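Local coordinates for protein dTDP Sugar Isomerase (Desulfovibrio desulfuricans subsp. desulfuricans str. G20, PDB 3EJK) that probably catalyses the epimerisation of dTDP-4-dehydro-6-deoxy-D-glucose at the 3' and 5' positions of the sugar, giving dTDP-4-dehydro-L-rhamnose, at residues 49-57 and 137-145; 79-90 and 102-113. One frame throughout, in Å; residues are numbered along the deposited sequence.

Overall arrangement
From the N-terminal end, the chain first runs through 49-57, which enters strand 54-60, and much later returns along strand 134-140 to pair with it; interaction 1 closes this loop of 79 residues. Nested inside the loop lies interaction 2, a far more local closure in which strand 84-90 turns back, through an 11-residue connection, as strand 102-108. This hairpin belongs to the other sheet of the cupin-type fold, while the first residues of interaction 2, 79-82, lie in the sheet of interaction 1. There strand 76-82 runs beside strand 134-140, and a backbone hydrogen bond joins A137 to A79. Both contacts also reach the second subunit.

Interaction 1: 49-57 and 137-145; sequences FSQFGEIYF and ANCTDIPHR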
loop_
_atom_site.group_PDB
_atom_site.type_symbol
_atom_site.label_atom_id
_atom_site.label_comp_id
_atom_site.label_asym_id
_atom_site.label_seq_id
_atom_site.Cartn_x
_atom_site.Cartn_y
_atom_site.Cartn_z
ATOM N N PHE A 49 -12.621 7.741 -5.561
ATOM C CA PHE A 49 -11.687 8.735 -5.027
ATOM C C PHE A 49 -12.417 10.029 -4.781
ATOM O O PHE A 49 -13.231 10.471 -5.599
ATOM C CB PHE A 49 -10.499 8.965 -5.966
ATOM C CG PHE A 49 -9.525 10.012 -5.475
ATOM C CD1 PHE A 49 -8.597 9.716 -4.491
ATOM C CD2 PHE A 49 -9.530 11.288 -6.014
ATOM C CE1 PHE A 49 -7.691 10.678 -4.049
ATOM C CE2 PHE A 49 -8.639 12.252 -5.577
ATOM C CZ PHE A 49 -7.716 11.947 -4.595
ATOM N N SER A 50 -12.124 10.615 -3.631
ATOM C CA SER A 50 -12.692 11.905 -3.253
ATOM C C SER A 50 -11.589 12.944 -3.055
ATOM O O SER A 50 -11.515 13.965 -3.727
ATOM C CB SER A 50 -13.462 11.763 -1.946
ATOM O OG SER A 50 -14.111 12.978 -1.597
ATOM N N GLN A 51 -10.724 12.623 -2.107
ATOM C CA GLN A 51 -9.662 13.512 -1.676
ATOM C C GLN A 51 -8.491 12.770 -1.030
ATOM O O GLN A 51 -8.703 11.829 -0.276
ATOM C CB GLN A 51 -10.326 14.446 -0.664
ATOM C CG GLN A 51 -9.492 15.523 -0.100
ATOM C CD GLN A 51 -10.331 16.489 0.719
ATOM O OE1 GLN A 51 -11.526 16.647 0.471
ATOM N NE2 GLN A 51 -9.711 17.139 1.693
ATOM N N PHE A 52 -7.288 13.216 -1.311
ATOM C CA PHE A 52 -6.072 12.629 -0.706
ATOM C C PHE A 52 -5.649 13.258 0.611
ATOM O O PHE A 52 -5.255 14.437 0.713
ATOM C CB PHE A 52 -4.871 12.609 -1.659
ATOM C CG PHE A 52 -3.661 11.948 -1.066
ATOM C CD1 PHE A 52 -3.505 10.582 -1.121
ATOM C CD2 PHE A 52 -2.689 12.697 -0.439
ATOM C CE1 PHE A 52 -2.388 9.973 -0.556
ATOM C CE2 PHE A 52 -1.580 12.099 0.121
ATOM C CZ PHE A 52 -1.433 10.729 0.071
ATOM N N GLY A 53 -5.713 12.421 1.617
ATOM C CA GLY A 53 -5.296 12.811 2.955
ATOM C C GLY A 53 -4.025 12.087 3.343
ATOM O O GLY A 53 -2.997 12.701 3.673
ATOM N N GLU A 54 -4.100 10.766 3.272
ATOM C CA GLU A 54 -2.961 9.935 3.661
ATOM C C GLU A 54 -3.048 8.511 3.131
ATOM O O GLU A 54 -4.118 7.990 2.856
ATOM C CB GLU A 54 -2.850 9.930 5.210
ATOM C CG GLU A 54 -1.758 9.028 5.796
ATOM C CD GLU A 54 -1.553 9.175 7.290
ATOM O OE1 GLU A 54 -2.380 9.873 7.938
ATOM O OE2 GLU A 54 -0.549 8.603 7.821
ATOM N N ILE A 55 -1.885 7.920 2.939
ATOM C CA ILE A 55 -1.789 6.489 2.638
ATOM C C ILE A 55 -0.829 5.880 3.650
ATOM O O ILE A 55 0.312 6.343 3.812
ATOM C CB ILE A 55 -1.316 6.154 1.204
ATOM C CG1 ILE A 55 -1.107 4.628 1.063
ATOM C CG2 ILE A 55 -0.039 6.854 0.863
ATOM C CD1 ILE A 55 -2.405 3.788 1.067
ATOM N N TYR A 56 -1.350 4.901 4.391
ATOM C CA TYR A 56 -0.564 4.114 5.346
ATOM C C TYR A 56 -0.999 2.650 5.302
ATOM O O TYR A 56 -2.023 2.297 4.725
ATOM C CB TYR A 56 -0.692 4.624 6.794
ATOM C CG TYR A 56 -2.022 4.348 7.459
ATOM C CD1 TYR A 56 -3.088 5.225 7.316
ATOM C CD2 TYR A 56 -2.217 3.198 8.236
ATOM C CE1 TYR A 56 -4.315 4.972 7.934
ATOM C CE2 TYR A 56 -3.444 2.935 8.837
ATOM C CZ TYR A 56 -4.484 3.822 8.676
ATOM O OH TYR A 56 -5.693 3.575 9.268
ATOM N N PHE A 57 -0.199 1.843 5.968
ATOM C CA PHE A 57 -0.432 0.409 6.101
ATOM C C PHE A 57 -0.494 -0.020 7.545
ATOM O O PHE A 57 0.068 0.612 8.453
ATOM C CB PHE A 57 0.672 -0.390 5.422
ATOM C CG PHE A 57 1.020 0.123 4.085
ATOM C CD1 PHE A 57 0.146 -0.043 3.031
ATOM C CD2 PHE A 57 2.206 0.806 3.880
ATOM C CE1 PHE A 57 0.456 0.452 1.781
ATOM C CE2 PHE A 57 2.534 1.301 2.615
ATOM C CZ PHE A 57 1.654 1.122 1.565
ATOM N N ALA A 137 -3.998 -1.789 3.603
ATOM C CA ALA A 137 -3.657 -0.466 3.114
ATOM C C ALA A 137 -4.874 0.412 3.285
ATOM O O ALA A 137 -6.008 -0.007 3.076
ATOM C CB ALA A 137 -3.212 -0.506 1.647
ATOM N N ASN A 138 -4.627 1.646 3.687
ATOM C CA ASN A 138 -5.710 2.601 3.877
ATOM C C ASN A 138 -5.367 3.939 3.253
ATOM O O ASN A 138 -4.333 4.512 3.538
ATOM C CB ASN A 138 -6.003 2.778 5.372
ATOM C CG ASN A 138 -7.294 3.523 5.630
ATOM O OD1 ASN A 138 -8.035 3.823 4.704
ATOM N ND2 ASN A 138 -7.568 3.829 6.899
ATOM N N CYS A 139 -6.222 4.393 2.357
ATOM C CA CYS A 139 -6.061 5.691 1.744
ATOM C C CYS A 139 -7.209 6.543 2.279
ATOM O O CYS A 139 -8.371 6.371 1.890
ATOM C CB CYS A 139 -6.118 5.607 0.222
ATOM S SG CYS A 139 -5.762 7.193 -0.606
ATOM N N THR A 140 -6.858 7.451 3.179
ATOM C CA THR A 140 -7.841 8.285 3.842
ATOM C C THR A 140 -7.902 9.657 3.194
ATOM O O THR A 140 -6.960 10.117 2.527
ATOM C CB THR A 140 -7.524 8.403 5.321
ATOM O OG1 THR A 140 -6.318 9.139 5.462
ATOM C CG2 THR A 140 -7.352 7.044 5.916
ATOM N N ASP A 141 -9.034 10.294 3.419
ATOM C CA ASP A 141 -9.355 11.570 2.768
ATOM C C ASP A 141 -8.829 12.743 3.548
ATOM O O ASP A 141 -8.711 13.845 3.029
ATOM C CB ASP A 141 -10.851 11.710 2.477
ATOM C CG ASP A 141 -11.711 11.689 3.713
ATOM O OD1 ASP A 141 -11.317 11.113 4.746
ATOM O OD2 ASP A 141 -12.819 12.234 3.628
ATOM N N ILE A 142 -8.530 12.492 4.806
ATOM C CA ILE A 142 -7.857 13.492 5.633
ATOM C C ILE A 142 -6.747 12.824 6.425
ATOM O O ILE A 142 -6.843 11.655 6.779
ATOM C CB ILE A 142 -8.791 14.267 6.594
ATOM C CG1 ILE A 142 -9.471 13.336 7.574
ATOM C CG2 ILE A 142 -9.839 15.030 5.804
ATOM C CD1 ILE A 142 -10.359 14.089 8.578
ATOM N N PRO A 143 -5.681 13.565 6.701
ATOM C CA PRO A 143 -4.616 12.931 7.444
ATOM C C PRO A 143 -4.989 12.722 8.900
ATOM O O PRO A 143 -5.943 13.302 9.413
ATOM C CB PRO A 143 -3.465 13.921 7.310
ATOM C CG PRO A 143 -4.100 15.216 7.092
ATOM C CD PRO A 143 -5.388 14.973 6.389
ATOM N N HIS A 144 -4.243 11.840 9.531
ATOM C CA HIS A 144 -4.467 11.561 10.939
ATOM C C HIS A 144 -4.227 12.772 11.806
ATOM O O HIS A 144 -3.229 13.449 11.679
ATOM C CB HIS A 144 -3.569 10.444 11.438
ATOM C CG HIS A 144 -3.755 10.164 12.890
ATOM N ND1 HIS A 144 -4.745 9.326 13.356
ATOM C CD2 HIS A 144 -3.123 10.653 13.984
ATOM C CE1 HIS A 144 -4.693 9.286 14.675
ATOM N NE2 HIS A 144 -3.725 10.089 15.082
ATOM N N ARG A 145 -5.156 13.021 12.714
ATOM C CA ARG A 145 -5.018 14.120 13.666
ATOM C C ARG A 145 -5.598 13.800 15.031
ATOM O O ARG A 145 -6.693 13.239 15.155
ATOM C CB ARG A 145 -5.657 15.397 13.128
ATOM C CG ARG A 145 -4.976 15.945 11.893
ATOM C CD ARG A 145 -5.524 17.325 11.569
ATOM N NE ARG A 145 -5.020 17.851 10.304
ATOM C CZ ARG A 145 -5.565 17.585 9.120
ATOM N NH1 ARG A 145 -6.608 16.769 9.038
ATOM N NH2 ARG A 145 -5.051 18.117 8.012
HETATM O O HOH W 1 -8.538 9.080 -0.028
HETATM O O HOH W 2 -7.266 16.050 2.872
HETATM O O HOH W 3 -4.815 8.632 8.105
#
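The carbonyl oxygen of T140 is gripped by the successive backbone amides of G53 and E54, where the loop enters strand 54-57. G53 N approaches it in the carbonyl plane at 2.8 Å, whereas E54 N reaches the same T140 O from 41° above that plane. Two residues thus face one, a classic beta bulge, and beyond it 54-57 and 137-140 run antiparallel in regular register. G53 CA packs against the D141-I142 peptide, 3.7 Å from I142 N.

On the face carrying E54, Y56, N138 and T140, the contacts are largely polar. Y56 and N138 lie side by side: N138 CB sits over one face of the tyrosine ring, toward its rim, in a CH-pi contact, and N138 ND2 donates in its amide plane to Y56 OH at 3.0 Å. N138 ND2 also hydrogen-bonds Q76 OE1, and N138 OD1 accepts from L77 N. E54 extends fully, with CG anti to its backbone N (chi1 176°), which carries OE1 to H144 N at 3.1 Å; a water joins E54 OE1 to T140 OG1. On the other face, I55 CD1 packs on C139 CB, and A137 CB meets the edge of the F57 ring at F57 CD1, 3.7 Å away.

Residues 54-57 also pair with an antiparallel strand of the second subunit, consistent with RmlC-type epimerase dimers of the cupin superfamily, whose sheets extend across the subunit boundary.

Interaction 2: 79-90 and 102-113; sequences AVPVGCIHVVLY and LAQVTLGRPDNY
A beta hairpin of the cupin-type fold pairs strand 84-90 with strand 102-108, antiparallel at 166°. I85, V87 and L89 exchange paired backbone bonds with L107, V105 and A103, with V87 N to V105 O at 2.7 Å. L107 carries much of the apolar contact: its CB touches V80 CG2 at 3.5 Å, the two side chains crossing at about a right angle, while L107 CD1 reaches V87 CG2. On the other face, L102 CD2 lies 3.7 Å from Y90 CB, and T106 CG2 rests on C84 SG, the sulfur that carries a covalently linked unknown ligand.

At the far end, R109 bends at chi3 (-82°), bringing its guanidinium edge round to P81 O. Both R109 NE and NH2 donate to P81 O, NH2 at 2.7 Å and nearly in line with the carbonyl. A water links V80 O and G83 O to R109 N, and the edge of the Y113 ring meets V80 O.

R109 NH2 also forms a salt bridge with E59 of the second subunit. Two bonds to one oxygen help fix the guanidinium's rotation, and that carboxylate probably stabilises its positive charge, so one arginine ties the residues after strand 102-108 both to the P81 carbonyl and to the neighbouring subunit.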
loop_
_atom_site.group_PDB
_atom_site.type_symbol
_atom_site.label_atom_id
_atom_site.label_comp_id
_atom_site.label_asym_id
_atom_site.label_seq_id
_atom_site.Cartn_x
_atom_site.Cartn_y
_atom_site.Cartn_z
ATOM N N ALA A 79 -7.789 -1.601 1.435
ATOM C CA ALA A 79 -7.436 -2.673 0.488
ATOM C C ALA A 79 -6.480 -3.594 1.222
ATOM O O ALA A 79 -5.761 -3.157 2.103
ATOM C CB ALA A 79 -6.847 -2.165 -0.830
ATOM N N VAL A 80 -6.539 -4.882 0.894
ATOM C CA VAL A 80 -5.713 -5.897 1.567
ATOM C C VAL A 80 -4.892 -6.682 0.527
ATOM O O VAL A 80 -5.292 -7.755 0.067
ATOM C CB VAL A 80 -6.584 -6.845 2.415
ATOM C CG1 VAL A 80 -5.729 -7.924 3.059
ATOM C CG2 VAL A 80 -7.363 -6.033 3.521
ATOM N N PRO A 81 -3.731 -6.151 0.161
ATOM C CA PRO A 81 -2.928 -6.776 -0.900
ATOM C C PRO A 81 -2.121 -7.976 -0.472
ATOM O O PRO A 81 -1.640 -8.735 -1.312
ATOM C CB PRO A 81 -1.986 -5.662 -1.339
ATOM C CG PRO A 81 -1.929 -4.724 -0.185
ATOM C CD PRO A 81 -3.134 -4.916 0.670
ATOM N N VAL A 82 -1.983 -8.129 0.828
ATOM C CA VAL A 82 -1.269 -9.290 1.399
ATOM C C VAL A 82 -2.126 -9.929 2.483
ATOM O O VAL A 82 -2.674 -9.242 3.352
ATOM C CB VAL A 82 0.130 -8.897 1.946
ATOM C CG1 VAL A 82 0.810 -10.082 2.658
ATOM C CG2 VAL A 82 1.010 -8.366 0.806
ATOM N N GLY A 83 -2.310 -11.237 2.371
ATOM C CA GLY A 83 -3.077 -11.991 3.360
ATOM C C GLY A 83 -4.578 -11.815 3.277
ATOM O O GLY A 83 -5.146 -11.517 2.221
ATOM N N CYS A 84 -5.217 -11.963 4.428
ATOM C CA CYS A 84 -6.665 -11.903 4.481
ATOM C C CYS A 84 -7.194 -11.415 5.782
ATOM O O CYS A 84 -6.690 -11.794 6.834
ATOM C CB CYS A 84 -7.224 -13.264 4.073
ATOM S SG CYS A 84 -9.002 -13.406 3.942
ATOM N N ILE A 85 -8.191 -10.543 5.728
ATOM C CA ILE A 85 -8.823 -10.083 6.961
ATOM C C ILE A 85 -10.322 -10.156 6.904
ATOM O O ILE A 85 -10.950 -10.226 5.839
ATOM C CB ILE A 85 -8.475 -8.603 7.369
ATOM C CG1 ILE A 85 -9.175 -7.624 6.420
ATOM C CG2 ILE A 85 -6.937 -8.383 7.505
ATOM C CD1 ILE A 85 -8.948 -6.159 6.737
ATOM N N HIS A 86 -10.858 -10.191 8.110
ATOM C CA HIS A 86 -12.287 -10.112 8.362
ATOM C C HIS A 86 -12.523 -8.757 8.988
ATOM O O HIS A 86 -11.930 -8.421 10.018
ATOM C CB HIS A 86 -12.775 -11.242 9.271
ATOM C CG HIS A 86 -12.995 -12.529 8.545
ATOM N ND1 HIS A 86 -13.832 -13.522 9.013
ATOM C CD2 HIS A 86 -12.552 -12.949 7.332
ATOM C CE1 HIS A 86 -13.850 -14.521 8.146
ATOM N NE2 HIS A 86 -13.091 -14.193 7.113
ATOM N N VAL A 87 -13.344 -7.961 8.319
ATOM C CA VAL A 87 -13.718 -6.646 8.822
ATOM C C VAL A 87 -15.156 -6.676 9.312
ATOM O O VAL A 87 -16.015 -7.311 8.712
ATOM C CB VAL A 87 -13.635 -5.541 7.736
ATOM C CG1 VAL A 87 -13.935 -4.158 8.358
ATOM C CG2 VAL A 87 -12.283 -5.542 7.027
ATOM N N VAL A 88 -15.393 -6.017 10.437
ATOM C CA VAL A 88 -16.744 -5.843 10.930
ATOM C C VAL A 88 -17.011 -4.368 11.136
ATOM O O VAL A 88 -16.207 -3.643 11.721
ATOM C CB VAL A 88 -17.026 -6.585 12.239
ATOM C CG1 VAL A 88 -18.413 -6.207 12.758
ATOM C CG2 VAL A 88 -16.895 -8.108 12.068
ATOM N N LEU A 89 -18.163 -3.943 10.636
ATOM C CA LEU A 89 -18.613 -2.551 10.746
ATOM C C LEU A 89 -19.860 -2.530 11.607
ATOM O O LEU A 89 -20.679 -3.424 11.530
ATOM C CB LEU A 89 -18.946 -1.959 9.363
ATOM C CG LEU A 89 -17.863 -2.021 8.273
ATOM C CD1 LEU A 89 -18.322 -1.175 7.081
ATOM C CD2 LEU A 89 -16.577 -1.507 8.813
ATOM N N TYR A 90 -19.941 -1.526 12.471
ATOM C CA TYR A 90 -21.093 -1.324 13.362
ATOM C C TYR A 90 -21.582 0.112 13.307
ATOM O O TYR A 90 -20.845 1.052 13.600
ATOM C CB TYR A 90 -20.778 -1.692 14.802
ATOM C CG TYR A 90 -21.879 -1.238 15.732
ATOM C CD1 TYR A 90 -23.155 -1.768 15.628
ATOM C CD2 TYR A 90 -21.644 -0.271 16.699
ATOM C CE1 TYR A 90 -24.166 -1.346 16.447
ATOM C CE2 TYR A 90 -22.652 0.137 17.537
ATOM C CZ TYR A 90 -23.902 -0.398 17.403
ATOM O OH TYR A 90 -24.904 0.026 18.223
ATOM N N LEU A 102 -24.856 -4.356 11.767
ATOM C CA LEU A 102 -23.498 -4.804 11.417
ATOM C C LEU A 102 -23.324 -5.089 9.935
ATOM O O LEU A 102 -24.253 -5.453 9.225
ATOM C CB LEU A 102 -23.149 -6.106 12.144
ATOM C CG LEU A 102 -23.104 -6.062 13.672
ATOM C CD1 LEU A 102 -22.921 -7.464 14.227
ATOM C CD2 LEU A 102 -21.995 -5.130 14.121
ATOM N N ALA A 103 -22.100 -4.893 9.482
ATOM C CA ALA A 103 -21.707 -5.310 8.135
ATOM C C ALA A 103 -20.423 -6.118 8.330
ATOM O O ALA A 103 -19.522 -5.701 9.054
ATOM C CB ALA A 103 -21.491 -4.111 7.192
ATOM N N GLN A 104 -20.384 -7.309 7.746
ATOM C CA GLN A 104 -19.202 -8.167 7.824
ATOM C C GLN A 104 -18.663 -8.396 6.425
ATOM O O GLN A 104 -19.388 -8.742 5.504
ATOM C CB GLN A 104 -19.513 -9.475 8.541
ATOM C CG GLN A 104 -20.148 -9.259 9.954
ATOM C CD GLN A 104 -20.258 -10.537 10.790
ATOM O OE1 GLN A 104 -19.289 -11.268 10.959
ATOM N NE2 GLN A 104 -21.434 -10.773 11.345
ATOM N N VAL A 105 -17.372 -8.159 6.276
ATOM C CA VAL A 105 -16.724 -8.323 4.988
ATOM C C VAL A 105 -15.373 -9.001 5.134
ATOM O O VAL A 105 -14.690 -8.882 6.150
ATOM C CB VAL A 105 -16.583 -6.953 4.259
ATOM C CG1 VAL A 105 -15.582 -7.042 3.135
ATOM C CG2 VAL A 105 -17.971 -6.471 3.764
ATOM N N THR A 106 -15.044 -9.732 4.098
ATOM C CA THR A 106 -13.777 -10.457 3.957
ATOM C C THR A 106 -12.991 -9.739 2.883
ATOM O O THR A 106 -13.519 -9.469 1.785
ATOM C CB THR A 106 -14.010 -11.934 3.534
ATOM O OG1 THR A 106 -14.608 -12.642 4.627
ATOM C CG2 THR A 106 -12.695 -12.620 3.154
ATOM N N LEU A 107 -11.742 -9.412 3.204
ATOM C CA LEU A 107 -10.850 -8.728 2.264
ATOM C C LEU A 107 -9.541 -9.469 2.107
ATOM O O LEU A 107 -8.882 -9.839 3.090
ATOM C CB LEU A 107 -10.556 -7.287 2.699
ATOM C CG LEU A 107 -11.723 -6.290 2.706
ATOM C CD1 LEU A 107 -11.235 -4.930 3.189
ATOM C CD2 LEU A 107 -12.365 -6.166 1.317
ATOM N N GLY A 108 -9.176 -9.662 0.845
ATOM C CA GLY A 108 -7.939 -10.363 0.478
ATOM C C GLY A 108 -8.024 -11.230 -0.760
ATOM O O GLY A 108 -9.087 -11.651 -1.202
ATOM N N ARG A 109 -6.845 -11.453 -1.310
ATOM C CA ARG A 109 -6.634 -12.275 -2.494
ATOM C C ARG A 109 -6.813 -13.748 -2.180
ATOM O O ARG A 109 -6.550 -14.177 -1.070
ATOM C CB ARG A 109 -5.235 -12.032 -3.075
ATOM C CG ARG A 109 -5.080 -10.651 -3.638
ATOM C CD ARG A 109 -3.810 -10.591 -4.474
ATOM N NE ARG A 109 -2.665 -10.379 -3.633
ATOM C CZ ARG A 109 -1.431 -10.765 -3.904
ATOM N NH1 ARG A 109 -1.150 -11.470 -4.985
ATOM N NH2 ARG A 109 -0.486 -10.467 -3.047
ATOM N N PRO A 110 -7.210 -14.534 -3.191
ATOM C CA PRO A 110 -7.356 -13.924 -4.502
ATOM C C PRO A 110 -8.766 -13.590 -4.913
ATOM O O PRO A 110 -8.967 -12.920 -5.923
ATOM C CB PRO A 110 -6.879 -15.031 -5.426
ATOM C CG PRO A 110 -7.375 -16.267 -4.758
ATOM C CD PRO A 110 -7.268 -16.003 -3.265
ATOM N N ASP A 111 -9.733 -14.034 -4.129
ATOM C CA ASP A 111 -11.121 -13.885 -4.529
ATOM C C ASP A 111 -11.863 -12.759 -3.863
ATOM O O ASP A 111 -13.018 -12.505 -4.184
ATOM C CB ASP A 111 -11.884 -15.186 -4.284
ATOM C CG ASP A 111 -11.321 -16.356 -5.076
ATOM O OD1 ASP A 111 -10.724 -16.114 -6.140
ATOM O OD2 ASP A 111 -11.515 -17.515 -4.639
ATOM N N ASN A 112 -11.192 -12.077 -2.955
ATOM C CA ASN A 112 -11.826 -10.996 -2.220
ATOM C C ASN A 112 -11.050 -9.702 -2.237
ATOM O O ASN A 112 -11.048 -8.947 -1.254
ATOM C CB ASN A 112 -12.049 -11.436 -0.787
ATOM C CG ASN A 112 -13.182 -12.446 -0.665
ATOM O OD1 ASN A 112 -14.338 -12.133 -0.918
ATOM N ND2 ASN A 112 -12.848 -13.652 -0.282
ATOM N N TYR A 113 -10.342 -9.483 -3.332
ATOM C CA TYR A 113 -9.522 -8.262 -3.479
ATOM C C TYR A 113 -10.402 -7.088 -3.943
ATOM O O TYR A 113 -10.634 -6.859 -5.124
ATOM C CB TYR A 113 -8.318 -8.498 -4.379
ATOM C CG TYR A 113 -7.377 -7.319 -4.328
ATOM C CD1 TYR A 113 -6.742 -6.987 -3.144
ATOM C CD2 TYR A 113 -7.135 -6.532 -5.451
ATOM C CE1 TYR A 113 -5.888 -5.916 -3.070
ATOM C CE2 TYR A 113 -6.289 -5.451 -5.393
ATOM C CZ TYR A 113 -5.660 -5.147 -4.195
ATOM O OH TYR A 113 -4.834 -4.054 -4.107
HETATM O O HOH W 4 -4.360 -10.319 -0.045
#